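Local coordinates for sniffer CG10964-PA (Drosophila melanogaster, PDB 1SNY), which probably reduces carbonyl compounds with NADPH, as a short-chain dehydrogenase/reductase whose Rossmann fold holds the dinucleotide, at residues H50-C55 and G96-Q101; L148-A153 and Y208-M213. All coordinates share one frame; numbering follows the deposited sequence.

Interaction 1 (H50-C55 and G96-Q101)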
loop_
_atom_site.group_PDB
_atom_site.type_symbol
_atom_site.label_atom_id
_atom_site.label_comp_id
_atom_site.label_asym_id
_atom_site.label_seq_id
_atom_site.Cartn_x
_atom_site.Cartn_y
_atom_site.Cartn_z
ATOM N N HIS A 50 -13.570 -21.558 -21.047
ATOM C CA HIS A 50 -12.317 -21.911 -20.402
ATOM C C HIS A 50 -12.249 -21.230 -19.043
ATOM O O HIS A 50 -12.179 -19.999 -18.948
ATOM C CB HIS A 50 -11.133 -21.481 -21.268
ATOM C CG HIS A 50 -11.116 -22.112 -22.624
ATOM N ND1 HIS A 50 -11.043 -23.478 -22.809
ATOM C CD2 HIS A 50 -11.151 -21.565 -23.863
ATOM C CE1 HIS A 50 -11.031 -23.743 -24.104
ATOM N NE2 HIS A 50 -11.095 -22.600 -24.765
ATOM N N LEU A 51 -12.287 -22.043 -17.996
ATOM C CA LEU A 51 -12.232 -21.543 -16.633
ATOM C C LEU A 51 -10.930 -22.035 -16.011
ATOM O O LEU A 51 -10.871 -23.157 -15.514
ATOM C CB LEU A 51 -13.428 -22.077 -15.840
ATOM C CG LEU A 51 -13.964 -21.299 -14.634
ATOM C CD1 LEU A 51 -15.175 -22.029 -14.078
ATOM C CD2 LEU A 51 -12.894 -21.150 -13.563
ATOM N N PHE A 52 -9.885 -21.210 -16.063
ATOM C CA PHE A 52 -8.597 -21.585 -15.476
ATOM C C PHE A 52 -8.601 -21.294 -13.984
ATOM O O PHE A 52 -8.978 -20.199 -13.545
ATOM C CB PHE A 52 -7.438 -20.833 -16.138
ATOM C CG PHE A 52 -7.325 -21.078 -17.611
ATOM C CD1 PHE A 52 -8.123 -20.375 -18.505
ATOM C CD2 PHE A 52 -6.443 -22.039 -18.104
ATOM C CE1 PHE A 52 -8.046 -20.622 -19.870
ATOM C CE2 PHE A 52 -6.360 -22.292 -19.471
ATOM C CZ PHE A 52 -7.161 -21.584 -20.353
ATOM N N THR A 53 -8.173 -22.283 -13.209
ATOM C CA THR A 53 -8.145 -22.168 -11.761
ATOM C C THR A 53 -6.798 -22.601 -11.219
ATOM O O THR A 53 -6.294 -23.668 -11.575
ATOM C CB THR A 53 -9.213 -23.066 -11.121
ATOM O OG1 THR A 53 -8.936 -24.432 -11.451
ATOM C CG2 THR A 53 -10.587 -22.709 -11.635
ATOM N N THR A 54 -6.216 -21.782 -10.353
ATOM C CA THR A 54 -4.931 -22.114 -9.760
ATOM C C THR A 54 -5.147 -22.601 -8.335
ATOM O O THR A 54 -6.175 -22.323 -7.711
ATOM C CB THR A 54 -3.991 -20.897 -9.682
ATOM O OG1 THR A 54 -4.492 -19.975 -8.705
ATOM C CG2 THR A 54 -3.895 -20.203 -11.027
ATOM N N CYS A 55 -4.169 -23.339 -7.833
ATOM C CA CYS A 55 -4.189 -23.853 -6.472
ATOM C C CYS A 55 -2.785 -24.383 -6.251
ATOM O O CYS A 55 -2.121 -24.787 -7.204
ATOM C CB CYS A 55 -5.246 -24.955 -6.293
ATOM S SG CYS A 55 -4.959 -26.504 -7.176
ATOM N N GLY A 96 -1.865 -21.467 -25.116
ATOM C CA GLY A 96 -2.000 -22.666 -25.919
ATOM C C GLY A 96 -3.450 -23.085 -26.060
ATOM O O GLY A 96 -3.867 -23.590 -27.106
ATOM N N VAL A 97 -4.229 -22.860 -25.007
ATOM C CA VAL A 97 -5.635 -23.229 -25.008
ATOM C C VAL A 97 -6.537 -22.180 -25.653
ATOM O O VAL A 97 -7.369 -22.510 -26.501
ATOM C CB VAL A 97 -6.130 -23.500 -23.567
ATOM C CG1 VAL A 97 -7.606 -23.856 -23.574
ATOM C CG2 VAL A 97 -5.319 -24.627 -22.946
ATOM N N THR A 98 -6.369 -20.920 -25.263
ATOM C CA THR A 98 -7.197 -19.840 -25.797
ATOM C C THR A 98 -6.762 -19.349 -27.173
ATOM O O THR A 98 -7.598 -19.018 -28.012
ATOM C CB THR A 98 -7.215 -18.634 -24.844
ATOM O OG1 THR A 98 -5.891 -18.101 -24.725
ATOM C CG2 THR A 98 -7.715 -19.052 -23.469
ATOM N N LYS A 99 -5.453 -19.286 -27.392
ATOM C CA LYS A 99 -4.900 -18.838 -28.668
ATOM C C LYS A 99 -5.274 -17.396 -29.014
ATOM O O LYS A 99 -5.157 -16.497 -28.181
ATOM C CB LYS A 99 -5.353 -19.781 -29.788
ATOM C CG LYS A 99 -5.026 -21.244 -29.520
ATOM C CD LYS A 99 -5.582 -22.150 -30.606
ATOM C CE LYS A 99 -5.406 -23.618 -30.246
ATOM N NZ LYS A 99 -5.930 -24.517 -31.315
ATOM N N ASP A 100 -5.733 -17.186 -30.243
ATOM C CA ASP A 100 -6.101 -15.857 -30.728
ATOM C C ASP A 100 -7.272 -15.197 -30.009
ATOM O O ASP A 100 -7.614 -14.059 -30.313
ATOM C CB ASP A 100 -6.413 -15.914 -32.223
ATOM C CG ASP A 100 -7.601 -16.797 -32.530
ATOM O OD1 ASP A 100 -7.531 -18.012 -32.238
ATOM O OD2 ASP A 100 -8.608 -16.275 -33.054
ATOM N N GLN A 101 -7.901 -15.902 -29.077
ATOM C CA GLN A 101 -9.011 -15.306 -28.346
ATOM C C GLN A 101 -8.549 -14.649 -27.049
ATOM O O GLN A 101 -9.317 -13.933 -26.411
ATOM C CB GLN A 101 -10.091 -16.348 -28.051
ATOM C CG GLN A 101 -10.898 -16.723 -29.280
ATOM C CD GLN A 101 -11.416 -15.496 -30.018
ATOM O OE1 GLN A 101 -12.254 -14.753 -29.505
ATOM N NE2 GLN A 101 -10.907 -15.274 -31.224
#

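Interaction 2 (L148-A153 and Y208-M213)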
loop_
_atom_site.group_PDB
_atom_site.type_symbol
_atom_site.label_atom_id
_atom_site.label_comp_id
_atom_site.label_asym_id
_atom_site.label_seq_id
_atom_site.Cartn_x
_atom_site.Cartn_y
_atom_site.Cartn_z
ATOM N N LEU A 148 -2.196 -11.608 -23.208
ATOM C CA LEU A 148 -3.442 -12.350 -23.367
ATOM C C LEU A 148 -4.668 -11.444 -23.231
ATOM O O LEU A 148 -5.646 -11.591 -23.968
ATOM C CB LEU A 148 -3.529 -13.464 -22.324
ATOM C CG LEU A 148 -2.681 -14.713 -22.609
ATOM C CD1 LEU A 148 -2.609 -15.593 -21.387
ATOM C CD2 LEU A 148 -3.287 -15.470 -23.774
ATOM N N LEU A 149 -4.619 -10.522 -22.276
ATOM C CA LEU A 149 -5.734 -9.606 -22.043
ATOM C C LEU A 149 -5.925 -8.652 -23.218
ATOM O O LEU A 149 -7.053 -8.295 -23.567
ATOM C CB LEU A 149 -5.507 -8.818 -20.740
ATOM C CG LEU A 149 -5.634 -9.595 -19.420
ATOM C CD1 LEU A 149 -5.065 -8.762 -18.286
ATOM C CD2 LEU A 149 -7.110 -9.952 -19.151
ATOM N N LYS A 150 -4.825 -8.236 -23.831
ATOM C CA LYS A 150 -4.902 -7.327 -24.963
ATOM C C LYS A 150 -5.434 -8.040 -26.196
ATOM O O LYS A 150 -6.152 -7.441 -27.000
ATOM C CB LYS A 150 -3.528 -6.718 -25.258
ATOM C CG LYS A 150 -3.065 -5.749 -24.195
ATOM C CD LYS A 150 -1.666 -5.232 -24.483
ATOM C CE LYS A 150 -1.213 -4.236 -23.420
ATOM N NZ LYS A 150 0.216 -3.857 -23.605
ATOM N N LYS A 151 -5.078 -9.312 -26.357
ATOM C CA LYS A 151 -5.569 -10.066 -27.506
ATOM C C LYS A 151 -7.080 -10.210 -27.382
ATOM O O LYS A 151 -7.812 -10.061 -28.364
ATOM C CB LYS A 151 -4.921 -11.451 -27.565
ATOM C CG LYS A 151 -3.452 -11.420 -27.934
ATOM C CD LYS A 151 -2.870 -12.818 -28.031
ATOM C CE LYS A 151 -1.398 -12.765 -28.398
ATOM N NZ LYS A 151 -0.804 -14.126 -28.466
ATOM N N ALA A 152 -7.546 -10.490 -26.166
ATOM C CA ALA A 152 -8.972 -10.653 -25.920
ATOM C C ALA A 152 -9.679 -9.325 -26.130
ATOM O O ALA A 152 -10.772 -9.283 -26.694
ATOM C CB ALA A 152 -9.214 -11.154 -24.502
ATOM N N ALA A 153 -9.048 -8.243 -25.684
ATOM C CA ALA A 153 -9.627 -6.908 -25.832
ATOM C C ALA A 153 -9.756 -6.547 -27.303
ATOM O O ALA A 153 -10.737 -5.927 -27.714
ATOM C CB ALA A 153 -8.764 -5.875 -25.117
ATOM N N TYR A 208 -6.155 1.724 -20.338
ATOM C CA TYR A 208 -7.295 2.327 -21.021
ATOM C C TYR A 208 -7.188 2.294 -22.546
ATOM O O TYR A 208 -8.191 2.089 -23.235
ATOM C CB TYR A 208 -7.503 3.772 -20.568
ATOM C CG TYR A 208 -8.734 4.387 -21.199
ATOM C CD1 TYR A 208 -10.001 3.888 -20.913
ATOM C CD2 TYR A 208 -8.625 5.414 -22.137
ATOM C CE1 TYR A 208 -11.137 4.392 -21.550
ATOM C CE2 TYR A 208 -9.752 5.922 -22.781
ATOM C CZ TYR A 208 -11.003 5.407 -22.483
ATOM O OH TYR A 208 -12.123 5.895 -23.119
ATOM N N PRO A 209 -5.980 2.516 -23.097
ATOM C CA PRO A 209 -5.782 2.496 -24.552
ATOM C C PRO A 209 -6.316 1.222 -25.202
ATOM O O PRO A 209 -6.942 1.275 -26.261
ATOM C CB PRO A 209 -4.270 2.613 -24.692
ATOM C CG PRO A 209 -3.914 3.497 -23.555
ATOM C CD PRO A 209 -4.740 2.930 -22.417
ATOM N N GLN A 210 -6.053 0.077 -24.574
ATOM C CA GLN A 210 -6.534 -1.198 -25.102
ATOM C C GLN A 210 -7.919 -1.507 -24.547
ATOM O O GLN A 210 -8.490 -2.565 -24.819
ATOM C CB GLN A 210 -5.576 -2.342 -24.752
ATOM C CG GLN A 210 -4.230 -2.286 -25.457
ATOM C CD GLN A 210 -3.248 -1.339 -24.791
ATOM O OE1 GLN A 210 -2.126 -1.154 -25.264
ATOM N NE2 GLN A 210 -3.661 -0.742 -23.682
ATOM N N ARG A 211 -8.453 -0.568 -23.770
ATOM C CA ARG A 211 -9.775 -0.694 -23.169
ATOM C C ARG A 211 -9.932 -1.918 -22.269
ATOM O O ARG A 211 -10.939 -2.623 -22.343
ATOM C CB ARG A 211 -10.849 -0.713 -24.262
ATOM C CG ARG A 211 -10.941 0.575 -25.067
ATOM C CD ARG A 211 -11.379 1.732 -24.188
ATOM N NE ARG A 211 -11.688 2.933 -24.963
ATOM C CZ ARG A 211 -10.783 3.752 -25.488
ATOM N NH1 ARG A 211 -9.486 3.518 -25.333
ATOM N NH2 ARG A 211 -11.183 4.819 -26.166
ATOM N N ILE A 212 -8.930 -2.169 -21.426
ATOM C CA ILE A 212 -8.968 -3.281 -20.488
ATOM C C ILE A 212 -9.417 -2.699 -19.154
ATOM O O ILE A 212 -8.768 -1.813 -18.608
ATOM C CB ILE A 212 -7.572 -3.938 -20.310
ATOM C CG1 ILE A 212 -7.110 -4.537 -21.638
ATOM C CG2 ILE A 212 -7.641 -5.019 -19.222
ATOM C CD1 ILE A 212 -5.671 -5.079 -21.608
HETATM N N MSE A 213 -10.532 -3.198 -18.645
HETATM C CA MSE A 213 -11.100 -2.715 -17.392
HETATM C C MSE A 213 -10.387 -3.267 -16.157
HETATM O O MSE A 213 -10.014 -4.439 -16.120
HETATM C CB MSE A 213 -12.589 -3.090 -17.346
HETATM C CG MSE A 213 -13.361 -2.556 -16.149
HETATM SE SE MSE A 213 -15.239 -3.031 -16.235
HETATM C CE MSE A 213 -15.152 -4.740 -15.346
#

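Interaction 1 (H50-C55 and G96-Q101)
The imidazole of His50 is overlapped on one face by CG1 of Val97, which sits 3.7 Å from the ring centroid and 22° off the ring normal, a CH-pi contact displaced toward the ND1-CE1 rim. Here strand 50-55 of the Rossmann fold meets the last turn of helix 87-98, one of the helices that flank its parallel sheet. Val97 can reach the imidazole because CG1 stands anti to the backbone N (chi1 179°). A beta-branched residue suits the spot, since the branch places CG1 over the imidazole while CB lies 3.9 Å from Phe52 CZ, at the edge of the phenyl ring and near its plane. His50 and Phe52, two apart on the strand, both point toward the helix, and Thr98 turns its methyl to them: CG2 lies 3.9 Å from Phe52 CE1. The hydroxyl of Thr98 bonds instead to the carbonyl of Ile94 in the preceding turn, which leaves the methyl for the apolar side. No hydrogen bond joins the segments. ND1 of His50 is satisfied within the sheet, where it bonds to NE2 of His75, whose ring also stacks on Phe52. Were the imidazole of His50 replaced by an alanine, NE2 of His75 would probably lose its hydrogen-bond partner and Val97 CG1 the ring it lies against. Within the overlap, Val97 CG1 lies 3.5 Å from His50 CE1.

Interaction 2 (L148-A153 and Y208-M213)
Ile212 pushes its CD1 methyl into the side of helix 124-155, 3.8 Å from Leu149 CB and 3.7 Å from Lys150 CG. Its CG1 is anti to the carbonyl carbon (chi1 -63°) and the chain runs on extended, which carries the methyl to the helix. Isoleucine suits this buried place because its apolar CG1-CD1 arm spans from the loop to Leu149 and the methylenes of Lys150. Ala153, one turn on from Leu149, is small enough to let the loop backbone come close: its CB is 3.3 Å from Gln210 O, and 4.1 Å from Ile212 CG1.

The side nearer solvent is looser and more polar. There the extended chain of Lys150 crosses Gln210 obliquely, methylenes against methylenes, with Lys150 CG 3.9 Å from Gln210 CG. Gln210, bent at chi2 (81°), brings OE1 to 3.7 Å from Lys150 CE, a packing contact rather than a hydrogen bond. Both residues are partly exposed, and their long chains can line the border while probably leaving their polar ends near solvent.

The loop owes its shape to a Schellman motif that ends helix 187-207, with Arg211 at the positive-phi C-prime position and Ile212 N bonded to Leu207 O. Tyr208 O takes Arg211 N and, from the opposite face of its carbonyl plane, Arg211 NH1 at 2.8 Å; the guanidinium also lies over Tyr208 CZ. Met213, a selenomethionine here, begins strand 213-217 and pairs by its backbone with Ala166 and Ile168, at the start of strand 167-171. Leu149 touches Ile168 as well, placing helix 124-155 against both the sheet and the turn that leads into it.

How the interactions relate
From the N terminus, strand 50-55 comes first; the chain then passes through helix 62-70 and strand 74-78 before helix 87-98 returns to it, closing the loop of interaction 1. Only later does helix 124-155 begin interaction 2, which closes after strand 167-171 and helix 187-207, at the turn before strand 213-217. The two loops are therefore in series, neither nested nor crossed. The first ties a helix end to one half of the parallel sheet, the second a helix to the entrance of a strand in the other half. They meet where the end of helix 87-98 and the turn after it face helix 124-155: Gln101 O lies 3.4 Å from Ala152 CB, and Thr98 OG1 lies 3.8 Å from Leu148 CD2.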